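Local coordinates for protein peptidoglycan glycosyltransferase (Atopobium parvulum, PDB 4OVD) that is a penicillin-binding protein, combining a dimerisation domain with a penicillin-binding domain, at residues Gly432-Pro437 against Lys453-Ser458; Ala463-Met468 against Cys515-Pro520; Ile250-Pro255 against Ser523-Tyr528; Val296-Thr301 against Ala488-Thr493. One frame throughout, in Å; residues are numbered along the deposited sequence.

Contact 1 of 4, residues Gly432-Pro437 against Lys453-Ser458; sequences GTMVTP and KDVISS
G432 and V455 meet at the close-packed end of this short antiparallel pairing, where V455 N donates to G432 O at 3.0 Å. I456 N turns to the same oxygen, but its bond is weak. G432 has a positive phi (98°) and no side chain, and its CA comes to I456 O at 3.2 Å, a CA-H...O contact. Two residues on, M434 and K453 form the hydrogen-bonded pair: M434 N gives to K453 O at 2.8 Å and K453 N returns a bond to M434 O at 3.0 Å. Their side chains leave the same face together and run alongside each other. Selenomethionine M434 is bent at its last torsion (chi3 85°), which sets CE between two neighbours, 3.7 Å from V455 CG2 and likewise close to K453 CD. The K453 chain stays extended and carries NZ away to K375 O.

Packing is looser on the opposite face, that of the non-hydrogen-bonded pair T433 and D454, where D454 is exposed and T433 partly so. Here a single side-chain bond closes the pair: T433 OG1 gives its proton to D454 OD1 at 3.0 Å, reaching it from above the carboxylate plane, about 50° out of it.

M434 also rests on R423, T426 and A427 of helix 418-429. Beyond the pairing, V435 and P437 touch M253 of strand 248-253, while S457 occupies the N-cap position of helix 458-474.

Contact 2 of 4, residues Ala463-Met468 against Cys515-Pro520; sequences AELDMM and CGIVNP
M468 CE and C515 O make a loose first touch, 4.5 Å apart, where strand 510-518 passes the helix. The axes of strand 515-518 and helix 463-468 come no closer than 10.4 Å and cross at -107°, so the space between them is bridged by side chains, and no hydrogen bond joins the two segments.

I517, two residues further on, meets two helix side chains. Its CG1 lies anti to the carbonyl carbon (chi1 -59°) and the rest of the chain is nearly extended, which carries CD1 to the helix. There CD1 touches residues one helical turn apart: L465 CD2 at 3.7 Å, and M468 CE at the same separation. The isoleucine stands roughly perpendicular to both, end against end. The selenomethionine chain of M468 is kinked at chi3 (67°), which turns CE toward the isoleucine methyl.

Past the strand the chain turns, and P520 comes back to the helix with its ring. Its CB sits in the fork of L465, 3.9 Å from CD1 and 4.0 Å from CD2, and the two side chains overlap with their ends pointing opposite ways. L465 thus uses one methyl on both I517 and P520, and the other on P520.

A488 of strand 487-495 touches L465, M468 and P520, while A429 of helix 418-429 lies against I517. The contact is apolar helix-on-sheet packing, a helix laid across the strands of the five-stranded antiparallel sheet that forms the core of the penicillin-binding domain.

Contact 3 of 4, residues Ile250-Pro255 against Ser523-Tyr528; sequences IMAMNP and SDLMVY
M251 and Y528 form the first of two hydrogen-bonded pairs that join these antiparallel strands. M251 N donates to Y528 O at 3.0 Å and Y528 N to M251 O at 2.9 Å. M253 and M526 repeat the exchange: M253 N reaches M526 O at 2.9 Å, and M526 N reaches M253 O at 3.0 Å. All four backbone donors are thus paired in a buried setting. A252 and V527, the non-hydrogen-bonded pair between them, send their backbone bonds outward instead, A252 to Y261 and A262, V527 to G516.

At the end where strand 248-253 finishes, the pairing passes to side chains and water. One water donates to S523 O at 2.8 Å and to D524 OD1 at 2.6 Å, and accepts from N254 ND2 at 3.3 Å. N254 CG lies anti to its own N (chi1 -179°), bringing the amide beside S523. Y261 OH bonds both N254 ND2 and D524 O, while N254 OD1 takes the backbone N of R256 and of T257, the first closing an Asx turn around P255. S523 O is near OD1 as well, but both are acceptors and do not bond. Y528 OH is paired with S513 OG.

The selenomethionines M253 and M526 project in the same direction as neighbours, CG to CE 3.9 Å, on the face packed against I422 of helix 418-429. A252 and V527 face helix 542-556 through F549 and F546, which places this strand pair between helices 418-429 and 542-556.

Contact 4 of 4, residues Val296-Thr301 against Ala488-Thr493; sequences VFKVIT and AGKTGT
V296 sits over the backbone of strand 488-493, its CB 4.1 Å from G492 CA and its CG2 3.8 Å from K490 O. G492 has no side chain, and this absence lets the 3-10 turn at V296 come within 4.4 Å of the strand, CA to CA. One helical turn on, V299 CG2 rests on K490 CB at 4.0 Å, the two residues overlapping head to tail. K298 adds a looser contact, its CD 4.3 Å from K490 CE.

No hydrogen bond crosses directly between the segments. K490 is bent at chi2 (73°) and again at chi4, which folds NZ back to T491 O at 2.9 Å; it meets that carbonyl obliquely, 28° from its plane. The NZ atoms of K298 and K490 are 5.1 Å apart, and S351 OG bonds to both, tying the lysines through a third element. K298 NZ also holds N353 OD1, and S295 OG is bonded to T493 N.

S295 to K298 reads as the SxxK motif, S351 to N353 as SxN, and K490 to G492 as KTG: the meeting of these three motifs is the hallmark of the penicillin-binding active site.

How the contacts relate
Contacts 2, 3 and 4 share the five-stranded antiparallel sheet. G516 N to V527 O (2.8 Å) joins contact 2 to contact 3, and I517 N to A488 O (2.8 Å) joins contact 2 to contact 4, so strand 510-518 lies between strands 525-532 and 487-495. Contact 2 also reaches contact 4 through M468 O and G489 N, 3.0 Å apart. Contact 4 holds the KTG motif and the lysine of SxxK, and a calcium ion lies about 3 Å from the T491 side chain. Contact 1, centred about 17 Å from contact 4, is peripheral to this site; it touches contact 3 where V435 CG1 packs on P255 O (3.7 Å), and leads along the chain into the helix of contact 2.

Contact 1 of 4, residues Gly432-Pro437 against Lys453-Ser458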
loop_
_atom_site.group_PDB
_atom_site.type_symbol
_atom_site.label_atom_id
_atom_site.label_comp_id
_atom_site.label_asym_id
_atom_site.label_seq_id
_atom_site.Cartn_x
_atom_site.Cartn_y
_atom_site.Cartn_z
ATOM N N GLY A 432 9.435 -9.372 -11.277
ATOM C CA GLY A 432 8.266 -10.118 -11.562
ATOM C C GLY A 432 7.680 -10.902 -10.458
ATOM O O GLY A 432 6.618 -11.529 -10.657
ATOM N N THR A 433 8.379 -10.952 -9.328
ATOM C CA THR A 433 7.864 -11.727 -8.201
ATOM C C THR A 433 7.162 -10.820 -7.172
ATOM O O THR A 433 7.766 -9.902 -6.661
ATOM C CB THR A 433 8.983 -12.549 -7.578
ATOM O OG1 THR A 433 9.434 -13.497 -8.539
ATOM C CG2 THR A 433 8.506 -13.335 -6.343
HETATM N N MSE A 434 5.886 -11.058 -6.912
HETATM C CA MSE A 434 5.114 -10.285 -5.914
HETATM C C MSE A 434 5.344 -10.800 -4.509
HETATM O O MSE A 434 5.411 -12.012 -4.282
HETATM C CB MSE A 434 3.663 -10.355 -6.392
HETATM C CG MSE A 434 2.672 -9.801 -5.455
HETATM SE SE MSE A 434 1.099 -9.399 -6.541
HETATM C CE MSE A 434 0.468 -11.234 -6.389
ATOM N N VAL A 435 5.589 -9.911 -3.558
ATOM C CA VAL A 435 5.874 -10.339 -2.209
ATOM C C VAL A 435 4.726 -10.012 -1.312
ATOM O O VAL A 435 3.823 -9.364 -1.731
ATOM C CB VAL A 435 7.157 -9.662 -1.675
ATOM C CG1 VAL A 435 8.351 -9.955 -2.592
ATOM C CG2 VAL A 435 6.968 -8.177 -1.528
ATOM N N THR A 436 4.783 -10.458 -0.071
ATOM C CA THR A 436 3.728 -10.243 0.876
ATOM C C THR A 436 4.181 -9.104 1.756
ATOM O O THR A 436 5.177 -9.270 2.410
ATOM C CB THR A 436 3.551 -11.436 1.791
ATOM O OG1 THR A 436 3.128 -12.576 1.037
ATOM C CG2 THR A 436 2.503 -11.100 2.833
ATOM N N PRO A 437 3.475 -7.954 1.760
ATOM C CA PRO A 437 3.921 -6.864 2.665
ATOM C C PRO A 437 3.707 -7.327 4.127
ATOM O O PRO A 437 2.759 -8.018 4.407
ATOM C CB PRO A 437 3.063 -5.638 2.265
ATOM C CG PRO A 437 2.380 -6.028 0.999
ATOM C CD PRO A 437 2.300 -7.556 0.970
ATOM N N LYS A 453 5.037 -14.827 -5.140
ATOM C CA LYS A 453 4.290 -15.355 -6.265
ATOM C C LYS A 453 4.850 -14.782 -7.579
ATOM O O LYS A 453 4.983 -13.578 -7.706
ATOM C CB LYS A 453 2.843 -14.900 -6.109
ATOM C CG LYS A 453 1.875 -15.524 -7.092
ATOM C CD LYS A 453 0.491 -14.942 -6.877
ATOM C CE LYS A 453 -0.577 -15.648 -7.689
ATOM N NZ LYS A 453 -1.876 -14.973 -7.404
ATOM N N ASP A 454 5.105 -15.620 -8.561
ATOM C CA ASP A 454 5.623 -15.159 -9.855
ATOM C C ASP A 454 4.438 -14.706 -10.654
ATOM O O ASP A 454 3.592 -15.496 -11.007
ATOM C CB ASP A 454 6.358 -16.260 -10.602
ATOM C CG ASP A 454 7.637 -16.674 -9.907
ATOM O OD1 ASP A 454 7.996 -16.079 -8.860
ATOM O OD2 ASP A 454 8.285 -17.586 -10.426
ATOM N N VAL A 455 4.363 -13.423 -10.909
ATOM C CA VAL A 455 3.208 -12.873 -11.598
ATOM C C VAL A 455 3.489 -12.578 -13.060
ATOM O O VAL A 455 2.691 -12.879 -13.911
ATOM C CB VAL A 455 2.715 -11.623 -10.810
ATOM C CG1 VAL A 455 1.538 -10.984 -11.474
ATOM C CG2 VAL A 455 2.355 -12.059 -9.415
ATOM N N ILE A 456 4.589 -11.909 -13.322
ATOM C CA ILE A 456 5.023 -11.588 -14.674
ATOM C C ILE A 456 6.506 -11.952 -14.801
ATOM O O ILE A 456 7.192 -12.167 -13.792
ATOM C CB ILE A 456 4.859 -10.093 -14.972
ATOM C CG1 ILE A 456 5.583 -9.285 -13.931
ATOM C CG2 ILE A 456 3.383 -9.692 -14.987
ATOM C CD1 ILE A 456 5.399 -7.822 -14.114
ATOM N N SER A 457 7.014 -12.013 -16.019
ATOM C CA SER A 457 8.462 -12.280 -16.201
ATOM C C SER A 457 9.296 -11.052 -15.840
ATOM O O SER A 457 8.795 -9.925 -15.771
ATOM C CB SER A 457 8.759 -12.565 -17.659
ATOM O OG SER A 457 8.525 -11.418 -18.442
ATOM N N SER A 458 10.599 -11.247 -15.708
ATOM C CA SER A 458 11.494 -10.159 -15.390
ATOM C C SER A 458 11.576 -9.204 -16.560
ATOM O O SER A 458 11.844 -8.017 -16.362
ATOM C CB SER A 458 12.916 -10.659 -15.025
ATOM O OG SER A 458 13.389 -11.522 -16.014
#

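Contact 2 of 4, residues Ala463-Met468 against Cys515-Pro520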
loop_
_atom_site.group_PDB
_atom_site.type_symbol
_atom_site.label_atom_id
_atom_site.label_comp_id
_atom_site.label_asym_id
_atom_site.label_seq_id
_atom_site.Cartn_x
_atom_site.Cartn_y
_atom_site.Cartn_z
ATOM N N ALA A 463 10.283 -3.748 -18.692
ATOM C CA ALA A 463 9.636 -2.845 -19.633
ATOM C C ALA A 463 8.698 -1.906 -18.821
ATOM O O ALA A 463 8.662 -0.731 -19.073
ATOM C CB ALA A 463 8.838 -3.640 -20.659
ATOM N N GLU A 464 8.006 -2.425 -17.792
ATOM C CA GLU A 464 7.158 -1.587 -16.979
ATOM C C GLU A 464 7.967 -0.536 -16.174
ATOM O O GLU A 464 7.544 0.648 -16.072
ATOM C CB GLU A 464 6.320 -2.401 -16.047
ATOM C CG GLU A 464 5.293 -3.265 -16.736
ATOM C CD GLU A 464 4.127 -2.480 -17.342
ATOM O OE1 GLU A 464 3.574 -1.549 -16.693
ATOM O OE2 GLU A 464 3.758 -2.816 -18.494
ATOM N N LEU A 465 9.083 -0.936 -15.581
ATOM C CA LEU A 465 9.901 0.010 -14.861
ATOM C C LEU A 465 10.386 1.117 -15.802
ATOM O O LEU A 465 10.433 2.304 -15.407
ATOM C CB LEU A 465 11.132 -0.650 -14.238
ATOM C CG LEU A 465 10.966 -1.472 -12.966
ATOM C CD1 LEU A 465 12.304 -2.174 -12.606
ATOM C CD2 LEU A 465 10.447 -0.607 -11.811
ATOM N N ASP A 466 10.791 0.720 -17.016
ATOM C CA ASP A 466 11.204 1.690 -18.015
ATOM C C ASP A 466 10.098 2.723 -18.258
ATOM O O ASP A 466 10.354 3.918 -18.306
ATOM C CB ASP A 466 11.627 1.046 -19.332
ATOM C CG ASP A 466 12.349 2.036 -20.244
ATOM O OD1 ASP A 466 13.477 2.432 -19.890
ATOM O OD2 ASP A 466 11.793 2.420 -21.302
HETATM N N MSE A 467 8.869 2.278 -18.395
HETATM C CA MSE A 467 7.794 3.203 -18.616
HETATM C C MSE A 467 7.505 4.021 -17.380
HETATM O O MSE A 467 7.248 5.192 -17.492
HETATM C CB MSE A 467 6.494 2.605 -19.120
HETATM C CG MSE A 467 6.730 1.923 -20.432
HETATM SE SE MSE A 467 5.095 1.177 -21.209
HETATM C CE MSE A 467 4.873 -0.432 -20.089
HETATM N N MSE A 468 7.623 3.437 -16.194
HETATM C CA MSE A 468 7.363 4.170 -14.953
HETATM C C MSE A 468 8.436 5.196 -14.752
HETATM O O MSE A 468 8.211 6.190 -14.090
HETATM C CB MSE A 468 7.308 3.227 -13.802
HETATM C CG MSE A 468 6.009 2.451 -13.944
HETATM SE SE MSE A 468 6.144 1.016 -12.588
HETATM C CE MSE A 468 6.078 2.037 -10.926
ATOM N N CYS A 515 2.794 6.198 -6.281
ATOM C CA CYS A 515 3.518 5.022 -5.837
ATOM C C CYS A 515 4.821 5.017 -6.634
ATOM O O CYS A 515 4.772 5.048 -7.875
ATOM C CB CYS A 515 2.757 3.725 -6.090
ATOM S SG CYS A 515 3.563 2.329 -5.172
ATOM N N GLY A 516 5.959 5.010 -5.948
ATOM C CA GLY A 516 7.278 5.036 -6.620
ATOM C C GLY A 516 8.311 4.096 -6.044
ATOM O O GLY A 516 8.250 3.732 -4.893
ATOM N N ILE A 517 9.261 3.713 -6.878
ATOM C CA ILE A 517 10.294 2.769 -6.549
ATOM C C ILE A 517 11.579 3.559 -6.706
ATOM O O ILE A 517 11.799 4.181 -7.743
ATOM C CB ILE A 517 10.257 1.615 -7.578
ATOM C CG1 ILE A 517 8.888 0.934 -7.565
ATOM C CG2 ILE A 517 11.346 0.601 -7.283
ATOM C CD1 ILE A 517 8.485 0.124 -8.800
ATOM N N VAL A 518 12.407 3.569 -5.675
ATOM C CA VAL A 518 13.658 4.314 -5.702
ATOM C C VAL A 518 14.782 3.322 -6.076
ATOM O O VAL A 518 14.802 2.225 -5.545
ATOM C CB VAL A 518 13.946 4.964 -4.328
ATOM C CG1 VAL A 518 15.154 5.868 -4.412
ATOM C CG2 VAL A 518 12.760 5.776 -3.843
ATOM N N ASN A 519 15.671 3.711 -7.008
ATOM C CA ASN A 519 16.783 2.898 -7.490
ATOM C C ASN A 519 16.321 1.490 -7.601
ATOM O O ASN A 519 16.715 0.605 -6.798
ATOM C CB ASN A 519 17.978 3.021 -6.565
ATOM C CG ASN A 519 18.569 4.418 -6.588
ATOM O OD1 ASN A 519 18.150 5.259 -7.370
ATOM N ND2 ASN A 519 19.564 4.670 -5.736
ATOM N N PRO A 520 15.422 1.272 -8.569
ATOM C CA PRO A 520 14.787 -0.002 -8.821
ATOM C C PRO A 520 15.768 -1.167 -9.009
ATOM O O PRO A 520 15.427 -2.290 -8.653
ATOM C CB PRO A 520 13.999 0.265 -10.090
ATOM C CG PRO A 520 13.789 1.747 -10.078
ATOM C CD PRO A 520 15.087 2.246 -9.627
#

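Contact 3 of 4, residues Ile250-Pro255 against Ser523-Tyr528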
loop_
_atom_site.group_PDB
_atom_site.type_symbol
_atom_site.label_atom_id
_atom_site.label_comp_id
_atom_site.label_asym_id
_atom_site.label_seq_id
_atom_site.Cartn_x
_atom_site.Cartn_y
_atom_site.Cartn_z
ATOM N N ILE A 250 0.548 6.616 4.096
ATOM C CA ILE A 250 1.897 6.629 3.584
ATOM C C ILE A 250 2.584 5.334 3.973
ATOM O O ILE A 250 2.349 4.814 5.046
ATOM C CB ILE A 250 2.609 7.931 4.084
ATOM C CG1 ILE A 250 3.995 8.062 3.503
ATOM C CG2 ILE A 250 2.771 7.861 5.569
ATOM C CD1 ILE A 250 4.567 9.445 3.739
HETATM N N MSE A 251 3.431 4.789 3.127
HETATM C CA MSE A 251 4.126 3.545 3.456
HETATM C C MSE A 251 5.443 3.458 2.733
HETATM O O MSE A 251 5.548 3.905 1.592
HETATM C CB MSE A 251 3.255 2.328 3.042
HETATM C CG MSE A 251 4.103 1.036 2.906
HETATM SE SE MSE A 251 3.072 -0.657 2.802
HETATM C CE MSE A 251 1.863 -0.586 4.341
ATOM N N ALA A 252 6.462 2.927 3.388
ATOM C CA ALA A 252 7.743 2.714 2.757
ATOM C C ALA A 252 7.992 1.228 2.990
ATOM O O ALA A 252 7.860 0.799 4.112
ATOM C CB ALA A 252 8.808 3.535 3.414
HETATM N N MSE A 253 8.421 0.495 1.966
HETATM C CA MSE A 253 8.591 -0.932 2.049
HETATM C C MSE A 253 9.699 -1.374 1.165
HETATM O O MSE A 253 10.129 -0.666 0.313
HETATM C CB MSE A 253 7.294 -1.660 1.593
HETATM C CG MSE A 253 7.082 -2.100 0.084
HETATM SE SE MSE A 253 5.428 -3.166 0.194
HETATM C CE MSE A 253 6.293 -4.888 0.454
ATOM N N ASN A 254 10.170 -2.580 1.412
ATOM C CA ASN A 254 11.194 -3.182 0.654
ATOM C C ASN A 254 10.431 -4.060 -0.336
ATOM O O ASN A 254 9.741 -4.999 0.065
ATOM C CB ASN A 254 12.081 -4.012 1.580
ATOM C CG ASN A 254 13.201 -4.664 0.863
ATOM O OD1 ASN A 254 13.021 -5.250 -0.163
ATOM N ND2 ASN A 254 14.372 -4.553 1.400
ATOM N N PRO A 255 10.556 -3.760 -1.639
ATOM C CA PRO A 255 9.867 -4.503 -2.652
ATOM C C PRO A 255 10.424 -5.911 -2.883
ATOM O O PRO A 255 9.764 -6.713 -3.525
ATOM C CB PRO A 255 10.033 -3.634 -3.906
ATOM C CG PRO A 255 11.253 -2.866 -3.660
ATOM C CD PRO A 255 11.311 -2.627 -2.191
ATOM N N SER A 523 16.560 -2.755 -5.428
ATOM C CA SER A 523 15.510 -3.558 -4.807
ATOM C C SER A 523 15.363 -3.303 -3.313
ATOM O O SER A 523 15.114 -4.213 -2.540
ATOM C CB SER A 523 15.766 -5.064 -5.060
ATOM O OG SER A 523 15.879 -5.343 -6.457
ATOM N N ASP A 524 15.517 -2.058 -2.909
ATOM C CA ASP A 524 15.449 -1.764 -1.516
ATOM C C ASP A 524 14.336 -0.838 -1.098
ATOM O O ASP A 524 14.043 -0.813 0.085
ATOM C CB ASP A 524 16.796 -1.160 -1.068
ATOM C CG ASP A 524 17.954 -2.191 -1.062
ATOM O OD1 ASP A 524 17.750 -3.294 -0.533
ATOM O OD2 ASP A 524 19.066 -1.865 -1.532
ATOM N N LEU A 525 13.707 -0.098 -2.010
ATOM C CA LEU A 525 12.689 0.870 -1.546
ATOM C C LEU A 525 11.562 1.302 -2.486
ATOM O O LEU A 525 11.803 1.782 -3.611
ATOM C CB LEU A 525 13.429 2.143 -1.110
ATOM C CG LEU A 525 12.564 3.299 -0.595
ATOM C CD1 LEU A 525 11.894 2.988 0.739
ATOM C CD2 LEU A 525 13.465 4.487 -0.380
HETATM N N MSE A 526 10.329 1.232 -1.983
HETATM C CA MSE A 526 9.199 1.695 -2.708
HETATM C C MSE A 526 8.362 2.412 -1.667
HETATM O O MSE A 526 8.244 1.979 -0.516
HETATM C CB MSE A 526 8.479 0.481 -3.291
HETATM C CG MSE A 526 7.470 0.803 -4.364
HETATM SE SE MSE A 526 6.571 -0.862 -5.046
HETATM C CE MSE A 526 5.598 -1.039 -3.404
ATOM N N VAL A 527 7.761 3.510 -2.067
ATOM C CA VAL A 527 6.954 4.303 -1.187
ATOM C C VAL A 527 5.647 4.657 -1.867
ATOM O O VAL A 527 5.617 4.903 -3.124
ATOM C CB VAL A 527 7.661 5.601 -0.891
ATOM C CG1 VAL A 527 6.716 6.600 -0.303
ATOM C CG2 VAL A 527 8.902 5.371 -0.049
ATOM N N TYR A 528 4.597 4.672 -1.040
ATOM C CA TYR A 528 3.252 5.039 -1.449
ATOM C C TYR A 528 2.750 6.187 -0.625
ATOM O O TYR A 528 2.898 6.196 0.576
ATOM C CB TYR A 528 2.216 3.864 -1.258
ATOM C CG TYR A 528 0.796 4.358 -1.487
ATOM C CD1 TYR A 528 0.038 4.847 -0.460
ATOM C CD2 TYR A 528 0.223 4.318 -2.733
ATOM C CE1 TYR A 528 -1.272 5.281 -0.676
ATOM C CE2 TYR A 528 -1.032 4.775 -2.961
ATOM C CZ TYR A 528 -1.785 5.242 -1.918
ATOM O OH TYR A 528 -3.063 5.722 -2.194
HETATM O O HOH W 1 16.622 -5.608 -0.701
#

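Contact 4 of 4, residues Val296-Thr301 against Ala488-Thr493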
loop_
_atom_site.group_PDB
_atom_site.type_symbol
_atom_site.label_atom_id
_atom_site.label_comp_id
_atom_site.label_asym_id
_atom_site.label_seq_id
_atom_site.Cartn_x
_atom_site.Cartn_y
_atom_site.Cartn_z
ATOM N N VAL A 296 -3.452 4.858 -10.838
ATOM C CA VAL A 296 -2.301 4.113 -10.355
ATOM C C VAL A 296 -2.454 2.608 -10.806
ATOM O O VAL A 296 -1.474 1.814 -10.905
ATOM C CB VAL A 296 -2.248 4.433 -8.830
ATOM C CG1 VAL A 296 -3.141 3.528 -8.015
ATOM C CG2 VAL A 296 -0.875 4.479 -8.293
ATOM N N PHE A 297 -3.657 2.205 -11.173
ATOM C CA PHE A 297 -3.887 0.843 -11.589
ATOM C C PHE A 297 -3.320 0.576 -13.029
ATOM O O PHE A 297 -3.186 -0.586 -13.438
ATOM C CB PHE A 297 -5.373 0.610 -11.639
ATOM C CG PHE A 297 -5.780 -0.836 -11.523
ATOM C CD1 PHE A 297 -5.693 -1.464 -10.296
ATOM C CD2 PHE A 297 -6.190 -1.576 -12.647
ATOM C CE1 PHE A 297 -6.056 -2.794 -10.171
ATOM C CE2 PHE A 297 -6.488 -2.892 -12.526
ATOM C CZ PHE A 297 -6.483 -3.496 -11.275
ATOM N N LYS A 298 -3.012 1.633 -13.800
ATOM C CA LYS A 298 -2.617 1.436 -15.190
ATOM C C LYS A 298 -1.329 0.628 -15.352
ATOM O O LYS A 298 -1.073 0.115 -16.399
ATOM C CB LYS A 298 -2.498 2.750 -15.897
ATOM C CG LYS A 298 -3.809 3.481 -15.925
ATOM C CD LYS A 298 -3.676 4.799 -16.628
ATOM C CE LYS A 298 -4.949 5.605 -16.449
ATOM N NZ LYS A 298 -4.870 6.890 -17.115
ATOM N N VAL A 299 -0.530 0.532 -14.313
ATOM C CA VAL A 299 0.694 -0.275 -14.330
ATOM C C VAL A 299 0.331 -1.771 -14.400
ATOM O O VAL A 299 1.039 -2.578 -15.013
ATOM C CB VAL A 299 1.475 0.071 -13.071
ATOM C CG1 VAL A 299 2.540 -0.973 -12.809
ATOM C CG2 VAL A 299 2.074 1.475 -13.245
ATOM N N ILE A 300 -0.797 -2.125 -13.781
ATOM C CA ILE A 300 -1.316 -3.497 -13.822
ATOM C C ILE A 300 -1.826 -3.807 -15.223
ATOM O O ILE A 300 -1.496 -4.795 -15.823
ATOM C CB ILE A 300 -2.401 -3.665 -12.720
ATOM C CG1 ILE A 300 -1.648 -3.585 -11.392
ATOM C CG2 ILE A 300 -3.050 -4.998 -12.770
ATOM C CD1 ILE A 300 -2.452 -3.222 -10.207
ATOM N N THR A 301 -2.647 -2.930 -15.765
ATOM C CA THR A 301 -3.166 -3.117 -17.099
ATOM C C THR A 301 -2.052 -3.248 -18.124
ATOM O O THR A 301 -2.116 -4.111 -19.026
ATOM C CB THR A 301 -4.028 -1.934 -17.461
ATOM O OG1 THR A 301 -5.052 -1.829 -16.445
ATOM C CG2 THR A 301 -4.538 -2.072 -18.924
ATOM N N ALA A 488 11.064 5.330 -10.482
ATOM C CA ALA A 488 10.106 4.835 -11.441
ATOM C C ALA A 488 8.771 4.907 -10.664
ATOM O O ALA A 488 8.687 4.424 -9.550
ATOM C CB ALA A 488 10.423 3.411 -11.777
ATOM N N GLY A 489 7.770 5.562 -11.195
ATOM C CA GLY A 489 6.550 5.626 -10.479
ATOM C C GLY A 489 5.346 5.991 -11.307
ATOM O O GLY A 489 5.431 6.152 -12.511
ATOM N N LYS A 490 4.216 6.163 -10.614
ATOM C CA LYS A 490 2.981 6.480 -11.257
ATOM C C LYS A 490 2.047 7.266 -10.312
ATOM O O LYS A 490 1.937 6.912 -9.145
ATOM C CB LYS A 490 2.268 5.183 -11.664
ATOM C CG LYS A 490 0.974 5.463 -12.392
ATOM C CD LYS A 490 1.198 5.968 -13.807
ATOM C CE LYS A 490 -0.101 6.187 -14.596
ATOM N NZ LYS A 490 -0.742 7.418 -14.092
ATOM N N THR A 491 1.440 8.331 -10.858
ATOM C CA THR A 491 0.449 9.113 -10.182
ATOM C C THR A 491 -0.916 8.470 -10.381
ATOM O O THR A 491 -1.141 7.693 -11.276
ATOM C CB THR A 491 0.376 10.504 -10.758
ATOM O OG1 THR A 491 0.300 10.428 -12.190
ATOM C CG2 THR A 491 1.616 11.320 -10.370
ATOM N N GLY A 492 -1.825 8.780 -9.489
ATOM C CA GLY A 492 -3.148 8.313 -9.602
ATOM C C GLY A 492 -4.134 9.302 -9.044
ATOM O O GLY A 492 -3.840 10.023 -8.122
ATOM N N THR A 493 -5.302 9.310 -9.663
ATOM C CA THR A 493 -6.437 9.998 -9.227
ATOM C C THR A 493 -7.463 8.880 -9.050
ATOM O O THR A 493 -7.816 8.246 -10.032
ATOM C CB THR A 493 -6.987 10.956 -10.291
ATOM O OG1 THR A 493 -6.002 11.933 -10.567
ATOM C CG2 THR A 493 -8.247 11.622 -9.748
#